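Local coordinates for protein enoyl-CoA hydratase (Thermus thermophilus, PDB 1WZ8) that probably catalyses the hydration of enoyl-CoA thioesters to 3-hydroxyacyl-CoA, as a hexameric member of the crotonase family, at residues A57-G62 with P106-V111. Residues are numbered along the deposited sequence; the frame is centred on the assembly and turned at random.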
ATOM      1  N   ALA A  57     -31.116  -4.462  -3.047  1.00 12.56           N
ATOM      2  CA  ALA A  57     -30.297  -4.408  -4.254  1.00 12.69           C
ATOM      3  C   ALA A  57     -30.760  -3.244  -5.118  1.00 13.12           C
ATOM      4  O   ALA A  57     -31.950  -2.924  -5.152  1.00 14.97           O
ATOM      5  CB  ALA A  57     -30.407  -5.716  -5.039  1.00 13.23           C
ATOM      6  N   VAL A  58     -29.815  -2.604  -5.798  1.00 12.29           N
ATOM      7  CA  VAL A  58     -30.128  -1.486  -6.678  1.00 11.23           C
ATOM      8  C   VAL A  58     -29.884  -1.898  -8.128  1.00 12.19           C
ATOM      9  O   VAL A  58     -28.877  -2.535  -8.446  1.00 11.85           O
ATOM     10  CB  VAL A  58     -29.263  -0.254  -6.341  1.00 12.18           C
ATOM     11  CG1 VAL A  58     -29.430   0.823  -7.410  1.00 12.33           C
ATOM     12  CG2 VAL A  58     -29.669   0.296  -4.977  1.00 12.14           C
ATOM     13  N   LEU A  59     -30.823  -1.544  -8.997  1.00 10.68           N
ATOM     14  CA  LEU A  59     -30.718  -1.865 -10.412  1.00 11.76           C
ATOM     15  C   LEU A  59     -30.677  -0.559 -11.192  1.00 11.26           C
ATOM     16  O   LEU A  59     -31.581   0.264 -11.076  1.00 13.46           O
ATOM     17  CB  LEU A  59     -31.921  -2.704 -10.859  1.00 12.23           C
ATOM     18  CG  LEU A  59     -32.020  -3.039 -12.352  1.00 12.46           C
ATOM     19  CD1 LEU A  59     -30.757  -3.766 -12.806  1.00 14.47           C
ATOM     20  CD2 LEU A  59     -33.260  -3.899 -12.603  1.00 14.74           C
ATOM     21  N   LEU A  60     -29.624  -0.372 -11.980  1.00  9.61           N
ATOM     22  CA  LEU A  60     -29.473   0.843 -12.769  1.00 10.92           C
ATOM     23  C   LEU A  60     -29.798   0.585 -14.229  1.00 11.80           C
ATOM     24  O   LEU A  60     -29.359  -0.413 -14.803  1.00 10.14           O
ATOM     25  CB  LEU A  60     -28.041   1.368 -12.659  1.00 12.27           C
ATOM     26  CG  LEU A  60     -27.576   1.781 -11.262  1.00 15.11           C
ATOM     27  CD1 LEU A  60     -26.088   2.134 -11.303  1.00 12.62           C
ATOM     28  CD2 LEU A  60     -28.406   2.966 -10.773  1.00 15.07           C
ATOM     29  N   ARG A  61     -30.567   1.487 -14.828  1.00 11.70           N
ATOM     30  CA  ARG A  61     -30.935   1.348 -16.229  1.00 13.61           C
ATOM     31  C   ARG A  61     -31.161   2.728 -16.823  1.00 14.43           C
ATOM     32  O   ARG A  61     -31.652   3.632 -16.145  1.00 12.31           O
ATOM     33  CB  ARG A  61     -32.217   0.522 -16.375  1.00 16.59           C
ATOM     34  CG  ARG A  61     -32.577   0.202 -17.820  1.00 18.72           C
ATOM     35  CD  ARG A  61     -33.960  -0.438 -17.952  1.00 20.60           C
ATOM     36  NE  ARG A  61     -34.151  -1.028 -19.279  1.00 23.01           N
ATOM     37  CZ  ARG A  61     -35.255  -1.661 -19.669  1.00 23.08           C
ATOM     38  NH1 ARG A  61     -36.280  -1.788 -18.837  1.00 25.02           N
ATOM     39  NH2 ARG A  61     -35.330  -2.174 -20.888  1.00 23.04           N
ATOM     40  N   GLY A  62     -30.782   2.890 -18.086  1.00 14.44           N
ATOM     41  CA  GLY A  62     -30.980   4.163 -18.753  1.00 16.49           C
ATOM     42  C   GLY A  62     -32.316   4.095 -19.462  1.00 18.31           C
ATOM     43  O   GLY A  62     -32.744   3.015 -19.867  1.00 19.02           O
ATOM     44  N   PRO A 106     -25.800  -4.386  -2.900  1.00 10.41           N
ATOM     45  CA  PRO A 106     -25.262  -4.714  -4.221  1.00 10.27           C
ATOM     46  C   PRO A 106     -25.952  -3.869  -5.281  1.00 11.53           C
ATOM     47  O   PRO A 106     -27.155  -3.619  -5.196  1.00 12.30           O
ATOM     48  CB  PRO A 106     -25.593  -6.198  -4.373  1.00 11.20           C
ATOM     49  CG  PRO A 106     -25.541  -6.693  -2.952  1.00 10.55           C
ATOM     50  CD  PRO A 106     -26.283  -5.597  -2.215  1.00 11.64           C
ATOM     51  N   VAL A 107     -25.180  -3.430  -6.269  1.00 10.08           N
ATOM     52  CA  VAL A 107     -25.695  -2.609  -7.358  1.00  9.68           C
ATOM     53  C   VAL A 107     -25.479  -3.347  -8.671  1.00 10.25           C
ATOM     54  O   VAL A 107     -24.381  -3.818  -8.952  1.00 10.47           O
ATOM     55  CB  VAL A 107     -24.963  -1.244  -7.416  1.00 10.56           C
ATOM     56  CG1 VAL A 107     -25.471  -0.419  -8.602  1.00 11.76           C
ATOM     57  CG2 VAL A 107     -25.168  -0.491  -6.112  1.00  9.48           C
ATOM     58  N   VAL A 108     -26.538  -3.450  -9.466  1.00  9.73           N
ATOM     59  CA  VAL A 108     -26.484  -4.127 -10.749  1.00 10.39           C
ATOM     60  C   VAL A 108     -26.780  -3.110 -11.845  1.00 10.51           C
ATOM     61  O   VAL A 108     -27.651  -2.259 -11.683  1.00 10.27           O
ATOM     62  CB  VAL A 108     -27.552  -5.245 -10.839  1.00 10.89           C
ATOM     63  CG1 VAL A 108     -27.490  -5.921 -12.207  1.00 12.90           C
ATOM     64  CG2 VAL A 108     -27.343  -6.263  -9.722  1.00 10.00           C
ATOM     65  N   ALA A 109     -26.049  -3.193 -12.950  1.00  9.79           N
ATOM     66  CA  ALA A 109     -26.272  -2.280 -14.062  1.00 11.51           C
ATOM     67  C   ALA A 109     -26.719  -3.039 -15.305  1.00 11.83           C
ATOM     68  O   ALA A 109     -26.086  -4.013 -15.709  1.00 11.45           O
ATOM     69  CB  ALA A 109     -25.000  -1.495 -14.362  1.00 10.22           C
ATOM     70  N   ALA A 110     -27.826  -2.600 -15.900  1.00 13.31           N
ATOM     71  CA  ALA A 110     -28.334  -3.218 -17.124  1.00 11.65           C
ATOM     72  C   ALA A 110     -27.779  -2.325 -18.224  1.00 12.20           C
ATOM     73  O   ALA A 110     -28.409  -1.345 -18.621  1.00 12.24           O
ATOM     74  CB  ALA A 110     -29.860  -3.202 -17.136  1.00 11.53           C
ATOM     75  N   VAL A 111     -26.592  -2.668 -18.707  1.00 11.83           N
ATOM     76  CA  VAL A 111     -25.912  -1.868 -19.719  1.00 11.26           C
ATOM     77  C   VAL A 111     -26.376  -2.182 -21.138  1.00 13.33           C
ATOM     78  O   VAL A 111     -25.871  -3.094 -21.787  1.00 13.16           O
ATOM     79  CB  VAL A 111     -24.393  -2.067 -19.608  1.00 12.22           C
ATOM     80  CG1 VAL A 111     -23.662  -0.972 -20.359  1.00 13.89           C
ATOM     81  CG2 VAL A 111     -23.989  -2.077 -18.133  1.00 11.97           C
TER
HETATM   82  O   HOH W   1     -29.840   0.624 -19.859  1.00 15.60           O
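Val58 and Leu60 exchange backbone hydrogen bonds with Pro106, Val108 and Ala110 in the regular pattern of a parallel β-pair. The Val58 N-H reaches Pro106 O at 2.9 Å, and Val58 O accepts from Val108 N at 2.7 Å; one step on, Leu60 N gives to Val108 O and Leu60 O receives Ala110 N. All four bonds are nearly straight. Beyond the last of them the strands part, and a water bridges the gap, accepting from Gly62 N and donating to Ala110 O.

Side chains alternate between the two faces. On one, Leu59 holds CG anti to its own nitrogen (chi1 175°), and chi2 of 57° then carries CD1 over the neighbouring strand, 3.6 Å from Val108 O and 4.0 Å from Val108 CG1. On the other, Leu60 CD1 slants over Val107 CG1 at 3.8 Å, while Val58 CB meets Val107 CG2 at 4.1 Å.

Arg61, at the edge of this apolar patch, extends its side chain to Glu112, where NE makes a salt bridge with OE1, and forms a cation-pi contact with Tyr196. Helices 73-81 and 83-102 link the two strands in a β-α-β crossover within the crotonase core. Helix 195-207 covers the Leu59, Val108 and Ala110 face, Trp46 of helix 36-49 packs on Val58, Leu60 and Val107, and strands 21-26 and 128-132 continue the sheet on either side.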